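Local coordinates for protein tannase (Lactobacillus plantarum, PDB 3WA7) that probably hydrolyses the galloyl ester bonds of tannins, as a bacterial tannase of the alpha/beta-hydrolase fold, at residues A[69-74]-A[155-160]; A[73-78]-A[166-171]; A[112-117]-A[133-138]; A[175-180]-A[193-198]. All blocks are in the same frame, centred on the assembly; numbering follows the deposited sequence.

Contact 1 of 4, residues A[69-74]-A[155-160]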
loop_
_atom_site.group_PDB
_atom_site.type_symbol
_atom_site.label_atom_id
_atom_site.label_comp_id
_atom_site.label_asym_id
_atom_site.label_seq_id
_atom_site.Cartn_x
_atom_site.Cartn_y
_atom_site.Cartn_z
ATOM N N ILE A 69 -9.482 15.790 -1.751
ATOM C CA ILE A 69 -10.251 14.795 -1.021
ATOM C C ILE A 69 -9.326 13.613 -0.757
ATOM O O ILE A 69 -9.023 12.829 -1.658
ATOM C CB ILE A 69 -11.489 14.324 -1.818
ATOM C CG1 ILE A 69 -12.431 15.509 -2.055
ATOM C CG2 ILE A 69 -12.219 13.224 -1.050
ATOM C CD1 ILE A 69 -13.677 15.157 -2.853
ATOM N N LEU A 70 -8.853 13.514 0.479
ATOM C CA LEU A 70 -7.962 12.428 0.874
ATOM C C LEU A 70 -8.818 11.206 1.164
ATOM O O LEU A 70 -9.806 11.300 1.893
ATOM C CB LEU A 70 -7.185 12.811 2.134
ATOM C CG LEU A 70 -6.104 11.834 2.605
ATOM C CD1 LEU A 70 -4.917 11.893 1.652
ATOM C CD2 LEU A 70 -5.662 12.204 4.015
HETATM N N MSE A 71 -8.449 10.068 0.586
HETATM C CA MSE A 71 -9.198 8.839 0.805
HETATM C C MSE A 71 -8.269 7.759 1.333
HETATM O O MSE A 71 -7.739 6.943 0.578
HETATM C CB MSE A 71 -9.889 8.390 -0.492
HETATM C CG MSE A 71 -10.971 9.364 -0.945
HETATM SE SE MSE A 71 -12.079 8.700 -2.389
HETATM C CE MSE A 71 -13.219 7.505 -1.370
ATOM N N PRO A 72 -8.053 7.754 2.654
ATOM C CA PRO A 72 -7.187 6.781 3.317
ATOM C C PRO A 72 -7.943 5.492 3.594
ATOM O O PRO A 72 -9.170 5.496 3.694
ATOM C CB PRO A 72 -6.809 7.497 4.602
ATOM C CG PRO A 72 -8.110 8.171 4.968
ATOM C CD PRO A 72 -8.601 8.720 3.630
ATOM N N ASN A 73 -7.218 4.388 3.701
ATOM C CA ASN A 73 -7.864 3.124 4.022
ATOM C C ASN A 73 -7.106 2.487 5.180
ATOM O O ASN A 73 -5.934 2.786 5.412
ATOM C CB ASN A 73 -7.909 2.192 2.803
ATOM C CG ASN A 73 -6.559 1.598 2.461
ATOM O OD1 ASN A 73 -6.030 0.765 3.196
ATOM N ND2 ASN A 73 -5.993 2.025 1.338
ATOM N N THR A 74 -7.780 1.611 5.914
ATOM C CA THR A 74 -7.164 0.969 7.064
ATOM C C THR A 74 -6.814 -0.490 6.802
ATOM O O THR A 74 -6.669 -1.280 7.734
ATOM C CB THR A 74 -8.102 1.041 8.271
ATOM O OG1 THR A 74 -9.347 0.412 7.940
ATOM C CG2 THR A 74 -8.363 2.489 8.648
ATOM N N ASN A 155 -11.992 16.072 -8.390
ATOM C CA ASN A 155 -10.952 15.921 -9.400
ATOM C C ASN A 155 -9.592 15.909 -8.707
ATOM O O ASN A 155 -8.546 15.842 -9.355
ATOM C CB ASN A 155 -11.012 17.072 -10.402
ATOM C CG ASN A 155 -12.306 17.086 -11.183
ATOM O OD1 ASN A 155 -12.663 16.097 -11.826
ATOM N ND2 ASN A 155 -13.024 18.204 -11.126
ATOM N N ARG A 156 -9.625 15.968 -7.381
ATOM C CA ARG A 156 -8.413 15.963 -6.571
ATOM C C ARG A 156 -8.468 14.890 -5.486
ATOM O O ARG A 156 -8.154 15.145 -4.319
ATOM C CB ARG A 156 -8.208 17.341 -5.940
ATOM C CG ARG A 156 -7.999 18.449 -6.957
ATOM C CD ARG A 156 -6.680 18.284 -7.710
ATOM N NE ARG A 156 -6.465 19.390 -8.643
ATOM C CZ ARG A 156 -6.892 19.412 -9.902
ATOM N NH1 ARG A 156 -7.557 18.380 -10.409
ATOM N NH2 ARG A 156 -6.675 20.485 -10.653
ATOM N N ILE A 157 -8.879 13.687 -5.878
ATOM C CA ILE A 157 -8.951 12.566 -4.951
ATOM C C ILE A 157 -7.551 11.989 -4.826
ATOM O O ILE A 157 -6.898 11.704 -5.827
ATOM C CB ILE A 157 -9.910 11.464 -5.461
ATOM C CG1 ILE A 157 -11.357 11.966 -5.404
ATOM C CG2 ILE A 157 -9.747 10.200 -4.619
ATOM C CD1 ILE A 157 -12.382 10.978 -5.961
ATOM N N ILE A 158 -7.089 11.839 -3.593
ATOM C CA ILE A 158 -5.762 11.308 -3.332
ATOM C C ILE A 158 -5.894 10.167 -2.346
ATOM O O ILE A 158 -6.305 10.368 -1.207
ATOM C CB ILE A 158 -4.839 12.391 -2.734
ATOM C CG1 ILE A 158 -4.780 13.589 -3.685
ATOM C CG2 ILE A 158 -3.432 11.827 -2.512
ATOM C CD1 ILE A 158 -4.021 14.770 -3.138
ATOM N N THR A 159 -5.566 8.961 -2.793
ATOM C CA THR A 159 -5.660 7.806 -1.915
ATOM C C THR A 159 -4.409 7.666 -1.060
ATOM O O THR A 159 -3.337 8.161 -1.412
ATOM C CB THR A 159 -5.863 6.498 -2.711
ATOM O OG1 THR A 159 -4.903 6.426 -3.775
ATOM C CG2 THR A 159 -7.271 6.429 -3.274
ATOM N N ASN A 160 -4.561 7.005 0.080
ATOM C CA ASN A 160 -3.437 6.771 0.971
ATOM C C ASN A 160 -3.663 5.465 1.701
ATOM O O ASN A 160 -4.796 5.097 2.005
ATOM C CB ASN A 160 -3.286 7.909 1.985
ATOM C CG ASN A 160 -2.028 7.770 2.820
ATOM O OD1 ASN A 160 -0.948 7.502 2.292
ATOM N ND2 ASN A 160 -2.158 7.954 4.127
HETATM O O HOH W 1 -7.030 4.270 -0.152
HETATM O O HOH W 2 -4.217 5.197 5.183
#
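The carbonyl oxygen of Asn160 accepts three hydrogen bonds at the end of this strand pair. Asn73 N reaches Asn160 O at 3.0 Å, and water 1 and, more weakly, water 2 also donate to it. Water 1 in turn accepts from Asn73 ND2 and donates to Met71 O, so it ties the end of segment 69-74 to Asn160. Deeper in, the bonds are straighter: Met71 N meets Ile158 O at 2.8 Å (168° at the hydrogen), and Ile158 N meets Ile69 O at 2.9 Å. Branched Ile157 and Ile158 suit such an extended backbone. On the face of Ile69 and Thr159, selenomethionine Met71 and Ile157 cross obliquely, Met71 SE lying 3.6 Å from Ile157 CG2; the chain bends at chi3 (77°), which turns its end off toward Met136 of helix 131-145. On the other face Leu70 CD1 comes within 3.5 Å of Ile158 O, brought there by CG standing anti to the backbone N (-174°). Asn160 points to that same face, where its amide bonds Ser201 and Asp454. Parallel neighbours of this kind form the centre of an alpha/beta-hydrolase sheet; here strand 157-160 runs into a GxSxG sequence that fits a nucleophile elbow.

Contact 2 of 4, residues A[73-78]-A[166-171]; sequences NTVGGY and GATSAL. With SO4 (sulfate ion), chain C.
Tyr78 sets its hydroxyl against Ala167, with OH 3.4 Å from Ala167 CB, while the ring approaches the methyl obliquely. The small methyl of alanine lets the phenol come down close to the helix. Farther along, the amide of Asn73 lies across Thr168: ND2 is 3.9 Å from Thr168 CB and about as far from its CG2 methyl. Val75 CG1 completes this first shell more loosely, 4.4 Å from Thr168 OG1. No hydrogen bond passes directly between the segments; the loop is held in place from further out. Asn73 makes an Asx turn, its OD1 accepting from Val75 N at 2.9 Å in the carbonyl plane and on a lone pair. Its chi1 of 73° places CG between the backbone N and the carbonyl carbon, which brings OD1 round to that amide, while ND2 donates to Gly165 O. Thr168 OG1 bonds Ala164 O within its own helix, while its CB and CG2 methyl face the amide of Asn73. Tyr78 OH is fixed by Ile206 O, and the ring stacks edge-to-face with Phe132. Beyond the packing, Gly77, at a positive phi (58°) that suits glycine, gives its N-H to sulfate O4 at 2.7 Å, and Gly76, lacking a side chain, lets the ion approach. The sulfate, probably from the crystallisation liquor, also bonds Ser163 OG of the probable nucleophile. An anion bridging that serine and a loop amide is consistent with an oxyanion hole, where such an N-H would stabilise negative charge.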
loop_
_atom_site.group_PDB
_atom_site.type_symbol
_atom_site.label_atom_id
_atom_site.label_comp_id
_atom_site.label_asym_id
_atom_site.label_seq_id
_atom_site.Cartn_x
_atom_site.Cartn_y
_atom_site.Cartn_z
ATOM N N ASN A 73 -7.218 4.388 3.701
ATOM C CA ASN A 73 -7.864 3.124 4.022
ATOM C C ASN A 73 -7.106 2.487 5.180
ATOM O O ASN A 73 -5.934 2.786 5.412
ATOM C CB ASN A 73 -7.909 2.192 2.803
ATOM C CG ASN A 73 -6.559 1.598 2.461
ATOM O OD1 ASN A 73 -6.030 0.765 3.196
ATOM N ND2 ASN A 73 -5.993 2.025 1.338
ATOM N N THR A 74 -7.780 1.611 5.914
ATOM C CA THR A 74 -7.164 0.969 7.064
ATOM C C THR A 74 -6.814 -0.490 6.802
ATOM O O THR A 74 -6.669 -1.280 7.734
ATOM C CB THR A 74 -8.102 1.041 8.271
ATOM O OG1 THR A 74 -9.347 0.412 7.940
ATOM C CG2 THR A 74 -8.363 2.489 8.648
ATOM N N VAL A 75 -6.662 -0.841 5.532
ATOM C CA VAL A 75 -6.337 -2.212 5.174
ATOM C C VAL A 75 -4.905 -2.592 5.511
ATOM O O VAL A 75 -3.958 -1.857 5.215
ATOM C CB VAL A 75 -6.573 -2.475 3.667
ATOM C CG1 VAL A 75 -6.104 -3.882 3.297
ATOM C CG2 VAL A 75 -8.048 -2.318 3.341
ATOM N N GLY A 76 -4.775 -3.746 6.151
ATOM C CA GLY A 76 -3.482 -4.290 6.515
ATOM C C GLY A 76 -3.603 -5.796 6.375
ATOM O O GLY A 76 -4.665 -6.349 6.653
ATOM N N GLY A 77 -2.535 -6.457 5.935
ATOM C CA GLY A 77 -2.558 -7.905 5.778
ATOM C C GLY A 77 -3.638 -8.426 4.850
ATOM O O GLY A 77 -3.979 -9.611 4.895
ATOM N N TYR A 78 -4.151 -7.544 3.996
ATOM C CA TYR A 78 -5.230 -7.862 3.063
ATOM C C TYR A 78 -6.491 -8.288 3.808
ATOM O O TYR A 78 -7.343 -9.008 3.284
ATOM C CB TYR A 78 -4.791 -8.924 2.049
ATOM C CG TYR A 78 -3.977 -8.324 0.923
ATOM C CD1 TYR A 78 -2.593 -8.472 0.875
ATOM C CD2 TYR A 78 -4.592 -7.555 -0.067
ATOM C CE1 TYR A 78 -1.837 -7.864 -0.130
ATOM C CE2 TYR A 78 -3.848 -6.942 -1.074
ATOM C CZ TYR A 78 -2.471 -7.100 -1.101
ATOM O OH TYR A 78 -1.735 -6.492 -2.098
ATOM N N GLY A 166 -1.342 0.079 1.126
ATOM C CA GLY A 166 -0.558 0.894 0.214
ATOM C C GLY A 166 -0.724 0.332 -1.190
ATOM O O GLY A 166 -0.739 1.072 -2.178
ATOM N N ALA A 167 -0.850 -0.989 -1.279
ATOM C CA ALA A 167 -1.042 -1.643 -2.567
ATOM C C ALA A 167 -2.425 -1.258 -3.087
ATOM O O ALA A 167 -2.624 -1.083 -4.292
ATOM C CB ALA A 167 -0.941 -3.164 -2.414
ATOM N N THR A 168 -3.378 -1.123 -2.167
ATOM C CA THR A 168 -4.744 -0.753 -2.530
ATOM C C THR A 168 -4.757 0.647 -3.132
ATOM O O THR A 168 -5.386 0.884 -4.163
ATOM C CB THR A 168 -5.669 -0.797 -1.296
ATOM O OG1 THR A 168 -5.686 -2.133 -0.771
ATOM C CG2 THR A 168 -7.095 -0.377 -1.666
ATOM N N SER A 169 -4.050 1.567 -2.485
ATOM C CA SER A 169 -3.955 2.941 -2.962
ATOM C C SER A 169 -3.280 2.969 -4.333
ATOM O O SER A 169 -3.766 3.614 -5.265
ATOM C CB SER A 169 -3.147 3.782 -1.969
ATOM O OG SER A 169 -2.963 5.103 -2.447
ATOM N N ALA A 170 -2.163 2.257 -4.457
ATOM C CA ALA A 170 -1.438 2.214 -5.720
ATOM C C ALA A 170 -2.298 1.623 -6.834
ATOM O O ALA A 170 -2.320 2.137 -7.952
ATOM C CB ALA A 170 -0.154 1.394 -5.566
ATOM N N LEU A 171 -3.007 0.541 -6.531
ATOM C CA LEU A 171 -3.847 -0.101 -7.537
ATOM C C LEU A 171 -4.986 0.810 -7.993
ATOM O O LEU A 171 -5.342 0.817 -9.173
ATOM C CB LEU A 171 -4.411 -1.419 -7.001
ATOM C CG LEU A 171 -5.197 -2.271 -8.000
ATOM C CD1 LEU A 171 -4.349 -2.592 -9.236
ATOM C CD2 LEU A 171 -5.624 -3.546 -7.302
HETATM S S SO4 C . 0.291 -5.637 7.737
HETATM O O1 SO4 C . -0.561 -4.851 8.648
HETATM O O2 SO4 C . 1.699 -5.256 7.922
HETATM O O3 SO4 C . 0.140 -7.065 8.053
HETATM O O4 SO4 C . -0.114 -5.382 6.344
#

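Contact 3 of 4, residues A[112-117]-A[133-138]; sequences GIRGRT and IVDMKA
Asp135 OD2 is gripped twice by one residue, Arg114. The backbone N of Arg114 meets the anti lone pair of Asp135 OD2 at 2.9 Å. Its NE donates to OD2 at 2.7 Å from the syn side, 27° out of the carboxylate plane. The other oxygen, OD1, takes Arg114 NH2 at 2.9 Å, from above the carboxylate plane. This is a side-on salt bridge through NE and NH2, but a twisted one, the guanidinium and carboxylate planes being turned 40° from each other. The arginine reaches it because its chain bends at chi3 (-69°), folding NE back toward the acid that its own backbone N already holds. Gln43 NE2 adds a further donor to OD1, so the buried carboxylate is well supplied with partners, which would probably favour its ionised form. Aspartate suits the place: its short side chain keeps the carboxylate close to helix 131-145 and brings the loop in tightly. That helix belongs to a beta-alpha-beta crossover of the alpha/beta-hydrolase fold, passing from strand 107-111 to strand 157-160, and the loop 112-117 begins the connection. The apolar side is closely packed too. Ile113 slides past Asp135, with CD1 3.7 Å from Asp135 CB and 3.6 Å from Met136 N; the same methyl is 4.3 Å from SE of selenomethionine Met136. Val134 CG1 lies at the edge of the guanidinium, 4.0 Å from Arg114 NH2. The loose part starts at Gly115, where the loop leaves the helix: Arg116 turns to Gly77 and Asn359, and Thr117 is exposed to solvent.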
loop_
_atom_site.group_PDB
_atom_site.type_symbol
_atom_site.label_atom_id
_atom_site.label_comp_id
_atom_site.label_asym_id
_atom_site.label_seq_id
_atom_site.Cartn_x
_atom_site.Cartn_y
_atom_site.Cartn_z
ATOM N N GLY A 112 -14.841 1.942 4.311
ATOM C CA GLY A 112 -14.587 0.629 4.876
ATOM C C GLY A 112 -14.365 -0.278 3.680
ATOM O O GLY A 112 -15.060 -0.150 2.671
ATOM N N ILE A 113 -13.409 -1.194 3.790
ATOM C CA ILE A 113 -13.057 -2.087 2.691
ATOM C C ILE A 113 -13.072 -3.562 3.092
ATOM O O ILE A 113 -12.504 -3.935 4.113
ATOM C CB ILE A 113 -11.630 -1.743 2.176
ATOM C CG1 ILE A 113 -11.563 -0.267 1.772
ATOM C CG2 ILE A 113 -11.248 -2.653 1.020
ATOM C CD1 ILE A 113 -12.462 0.096 0.601
ATOM N N ARG A 114 -13.723 -4.395 2.285
ATOM C CA ARG A 114 -13.775 -5.830 2.562
ATOM C C ARG A 114 -12.379 -6.443 2.519
ATOM O O ARG A 114 -11.513 -5.990 1.767
ATOM C CB ARG A 114 -14.650 -6.544 1.533
ATOM C CG ARG A 114 -16.142 -6.382 1.733
ATOM C CD ARG A 114 -16.871 -7.050 0.583
ATOM N NE ARG A 114 -16.674 -6.316 -0.663
ATOM C CZ ARG A 114 -16.959 -6.795 -1.870
ATOM N NH1 ARG A 114 -17.444 -8.022 -2.008
ATOM N NH2 ARG A 114 -16.796 -6.028 -2.940
ATOM N N GLY A 115 -12.183 -7.490 3.317
ATOM C CA GLY A 115 -10.905 -8.178 3.378
ATOM C C GLY A 115 -11.087 -9.679 3.262
ATOM O O GLY A 115 -12.219 -10.170 3.256
ATOM N N ARG A 116 -9.976 -10.408 3.208
ATOM C CA ARG A 116 -9.992 -11.861 3.038
ATOM C C ARG A 116 -10.804 -12.674 4.038
ATOM O O ARG A 116 -11.197 -13.800 3.742
ATOM C CB ARG A 116 -8.552 -12.394 2.991
ATOM C CG ARG A 116 -7.715 -12.112 4.241
ATOM C CD ARG A 116 -6.241 -12.394 3.958
ATOM N NE ARG A 116 -5.360 -12.024 5.064
ATOM C CZ ARG A 116 -5.108 -12.792 6.120
ATOM N NH1 ARG A 116 -5.670 -13.991 6.231
ATOM N NH2 ARG A 116 -4.279 -12.365 7.064
ATOM N N THR A 117 -11.065 -12.111 5.212
ATOM C CA THR A 117 -11.835 -12.813 6.233
ATOM C C THR A 117 -13.306 -12.403 6.253
ATOM O O THR A 117 -14.100 -12.967 7.005
ATOM C CB THR A 117 -11.248 -12.566 7.641
ATOM O OG1 THR A 117 -11.115 -11.157 7.861
ATOM C CG2 THR A 117 -9.885 -13.234 7.784
ATOM N N ILE A 133 -10.144 -4.001 -3.949
ATOM C CA ILE A 133 -10.046 -2.933 -4.934
ATOM C C ILE A 133 -11.411 -2.582 -5.526
ATOM O O ILE A 133 -11.642 -1.444 -5.927
ATOM C CB ILE A 133 -9.031 -3.295 -6.051
ATOM C CG1 ILE A 133 -8.875 -2.121 -7.021
ATOM C CG2 ILE A 133 -9.467 -4.555 -6.776
ATOM C CD1 ILE A 133 -8.294 -0.866 -6.388
ATOM N N VAL A 134 -12.323 -3.551 -5.569
ATOM C CA VAL A 134 -13.664 -3.273 -6.068
ATOM C C VAL A 134 -14.314 -2.286 -5.094
ATOM O O VAL A 134 -14.963 -1.323 -5.513
ATOM C CB VAL A 134 -14.517 -4.563 -6.162
ATOM C CG1 VAL A 134 -15.989 -4.215 -6.373
ATOM C CG2 VAL A 134 -14.029 -5.413 -7.326
ATOM N N ASP A 135 -14.123 -2.514 -3.796
ATOM C CA ASP A 135 -14.697 -1.619 -2.789
ATOM C C ASP A 135 -14.063 -0.233 -2.838
ATOM O O ASP A 135 -14.756 0.771 -2.703
ATOM C CB ASP A 135 -14.540 -2.194 -1.379
ATOM C CG ASP A 135 -15.569 -3.265 -1.065
ATOM O OD1 ASP A 135 -16.546 -3.409 -1.833
ATOM O OD2 ASP A 135 -15.406 -3.957 -0.040
HETATM N N MSE A 136 -12.747 -0.174 -3.021
HETATM C CA MSE A 136 -12.073 1.118 -3.093
HETATM C C MSE A 136 -12.624 1.900 -4.286
HETATM O O MSE A 136 -12.881 3.101 -4.192
HETATM C CB MSE A 136 -10.560 0.925 -3.246
HETATM C CG MSE A 136 -9.751 2.208 -3.093
HETATM SE SE MSE A 136 -9.838 2.945 -1.299
HETATM C CE MSE A 136 -11.053 4.420 -1.624
ATOM N N LYS A 137 -12.826 1.209 -5.402
ATOM C CA LYS A 137 -13.350 1.851 -6.604
ATOM C C LYS A 137 -14.800 2.284 -6.418
ATOM O O LYS A 137 -15.198 3.354 -6.888
ATOM C CB LYS A 137 -13.235 0.906 -7.805
ATOM C CG LYS A 137 -11.820 0.781 -8.367
ATOM C CD LYS A 137 -11.707 -0.379 -9.360
ATOM C CE LYS A 137 -10.339 -0.395 -10.042
ATOM N NZ LYS A 137 -10.158 0.790 -10.927
ATOM N N ALA A 138 -15.594 1.456 -5.744
ATOM C CA ALA A 138 -16.994 1.794 -5.505
ATOM C C ALA A 138 -17.065 3.061 -4.660
ATOM O O ALA A 138 -17.902 3.932 -4.902
ATOM C CB ALA A 138 -17.706 0.651 -4.790
#

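Contact 4 of 4, residues A[175-180]-A[193-198]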
loop_
_atom_site.group_PDB
_atom_site.type_symbol
_atom_site.label_atom_id
_atom_site.label_comp_id
_atom_site.label_asym_id
_atom_site.label_seq_id
_atom_site.Cartn_x
_atom_site.Cartn_y
_atom_site.Cartn_z
ATOM N N SER A 175 -5.277 1.632 -11.973
ATOM C CA SER A 175 -6.349 1.019 -12.760
ATOM C C SER A 175 -7.623 1.806 -13.028
ATOM O O SER A 175 -8.676 1.207 -13.241
ATOM C CB SER A 175 -6.747 -0.305 -12.104
ATOM O OG SER A 175 -7.332 -0.072 -10.829
ATOM N N GLY A 176 -7.533 3.129 -13.037
ATOM C CA GLY A 176 -8.713 3.943 -13.274
ATOM C C GLY A 176 -9.581 3.535 -14.451
ATOM O O GLY A 176 -9.123 3.473 -15.588
ATOM N N ASN A 177 -10.846 3.245 -14.161
ATOM C CA ASN A 177 -11.822 2.880 -15.177
ATOM C C ASN A 177 -11.483 1.657 -16.016
ATOM O O ASN A 177 -11.781 1.607 -17.213
ATOM C CB ASN A 177 -12.077 4.090 -16.067
ATOM C CG ASN A 177 -12.525 5.294 -15.264
ATOM O OD1 ASN A 177 -13.441 5.190 -14.454
ATOM N ND2 ASN A 177 -11.884 6.435 -15.480
ATOM N N SER A 178 -10.860 0.673 -15.378
ATOM C CA SER A 178 -10.515 -0.578 -16.043
ATOM C C SER A 178 -11.802 -1.384 -16.166
ATOM O O SER A 178 -12.525 -1.556 -15.183
ATOM C CB SER A 178 -9.504 -1.365 -15.212
ATOM O OG SER A 178 -9.429 -2.706 -15.659
ATOM N N ALA A 179 -12.084 -1.885 -17.363
ATOM C CA ALA A 179 -13.301 -2.658 -17.593
ATOM C C ALA A 179 -13.327 -3.979 -16.828
ATOM O O ALA A 179 -14.390 -4.560 -16.622
ATOM C CB ALA A 179 -13.475 -2.919 -19.088
ATOM N N TYR A 180 -12.161 -4.456 -16.404
ATOM C CA TYR A 180 -12.091 -5.720 -15.678
ATOM C C TYR A 180 -12.985 -5.751 -14.440
ATOM O O TYR A 180 -13.554 -6.788 -14.100
ATOM C CB TYR A 180 -10.651 -6.009 -15.244
ATOM C CG TYR A 180 -10.503 -7.323 -14.514
ATOM C CD1 TYR A 180 -10.365 -8.521 -15.215
ATOM C CD2 TYR A 180 -10.546 -7.377 -13.120
ATOM C CE1 TYR A 180 -10.275 -9.741 -14.545
ATOM C CE2 TYR A 180 -10.458 -8.590 -12.442
ATOM C CZ TYR A 180 -10.324 -9.767 -13.160
ATOM O OH TYR A 180 -10.254 -10.969 -12.494
ATOM N N ALA A 193 -20.379 6.434 -12.036
ATOM C CA ALA A 193 -19.350 7.452 -12.177
ATOM C C ALA A 193 -18.012 6.765 -12.426
ATOM O O ALA A 193 -17.920 5.538 -12.380
ATOM C CB ALA A 193 -19.274 8.306 -10.909
ATOM N N THR A 194 -16.985 7.560 -12.699
ATOM C CA THR A 194 -15.648 7.030 -12.947
ATOM C C THR A 194 -14.916 6.782 -11.627
ATOM O O THR A 194 -15.361 7.231 -10.568
ATOM C CB THR A 194 -14.813 8.014 -13.790
ATOM O OG1 THR A 194 -14.795 9.296 -13.147
ATOM C CG2 THR A 194 -15.401 8.152 -15.185
ATOM N N ASP A 195 -13.797 6.068 -11.687
ATOM C CA ASP A 195 -13.025 5.796 -10.478
ATOM C C ASP A 195 -11.535 6.118 -10.614
ATOM O O ASP A 195 -10.724 5.692 -9.792
ATOM C CB ASP A 195 -13.214 4.339 -10.018
ATOM C CG ASP A 195 -12.908 3.330 -11.105
ATOM O OD1 ASP A 195 -11.801 3.382 -11.678
ATOM O OD2 ASP A 195 -13.780 2.474 -11.375
ATOM N N ASP A 196 -11.175 6.868 -11.652
ATOM C CA ASP A 196 -9.787 7.270 -11.829
ATOM C C ASP A 196 -9.567 8.377 -10.802
ATOM O O ASP A 196 -10.496 9.123 -10.481
ATOM C CB ASP A 196 -9.542 7.792 -13.253
ATOM C CG ASP A 196 -10.400 8.995 -13.594
ATOM O OD1 ASP A 196 -9.856 10.117 -13.671
ATOM O OD2 ASP A 196 -11.622 8.817 -13.784
ATOM N N ILE A 197 -8.355 8.478 -10.270
ATOM C CA ILE A 197 -8.070 9.491 -9.263
ATOM C C ILE A 197 -6.944 10.435 -9.662
ATOM O O ILE A 197 -6.281 10.241 -10.681
ATOM C CB ILE A 197 -7.740 8.838 -7.906
ATOM C CG1 ILE A 197 -6.512 7.933 -8.043
ATOM C CG2 ILE A 197 -8.953 8.044 -7.410
ATOM C CD1 ILE A 197 -6.090 7.264 -6.745
ATOM N N PHE A 198 -6.733 11.453 -8.836
ATOM C CA PHE A 198 -5.722 12.477 -9.079
ATOM C C PHE A 198 -4.296 12.107 -8.670
ATOM O O PHE A 198 -3.352 12.327 -9.429
ATOM C CB PHE A 198 -6.138 13.764 -8.359
ATOM C CG PHE A 198 -5.161 14.897 -8.518
ATOM C CD1 PHE A 198 -4.989 15.519 -9.749
ATOM C CD2 PHE A 198 -4.436 15.361 -7.424
ATOM C CE1 PHE A 198 -4.108 16.595 -9.889
ATOM C CE2 PHE A 198 -3.551 16.438 -7.553
ATOM C CZ PHE A 198 -3.389 17.055 -8.788
HETATM O O HOH W 3 -12.495 0.358 -12.618
#
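The type II beta turn from Ser175 to Ser178, which follows helix 164-174, is clasped by the loop leading into strand 199-203. Its third residue, Asn177, has a positive phi (59°), a conformation asparagine tolerates well, and bonds through both backbone and side chain. Asn177 N donates to Asp195 OD1 at 2.7 Å, almost straight (173°), while Asp195 N returns a bond to Asn177 OD1 at 2.9 Å. Asp195 can reach round because its first torsion sets CG between backbone N and carbonyl carbon. The other end of the amide, Asn177 ND2, meets Asp196 OD2 at 2.9 Å from above the carboxylate plane, the two flat groups being turned 57° apart; ND2 also bonds Gln406. Thr194 CB closes in on Asn177 OD1 at 3.2 Å. Gly176, without a side chain, lets the backbones approach to 3.8 Å between Gly176 CA and Asp196 CA. Asp196 N, buried here, has no partner in the model. Both acids also have cations of helix 131-145: Lys137 and Arg141 at Asp195, Lys144 at Asp196. An amide that donates and accepts at once thus sits beside two carboxylates whose negative charge is probably stabilised by these cationic side chains.

How the contacts relate
Along the chain, contacts 1 and 2 start from the same stretch, sharing Asn73 and Thr74, and both span contact 3; contact 4 comes last. Contact 1 lies in the central sheet, and contact 2 continues from it, centres about 12 Å apart, to the helix following strand 157-160, joined by Thr159 and Ser169. Contacts 2 and 3, centres about 9 Å apart, touch where Arg116 bonds the loop at Gly77 and Tyr78. Lys137 of helix 131-145 connects contacts 3 and 4, centres about 15 Å apart, and Phe198 N bonds Ile157 O of contact 1. Contacts 1 and 2 border the probable nucleophile Ser163, while contacts 3 and 4 tie helix 131-145 to neighbouring loops.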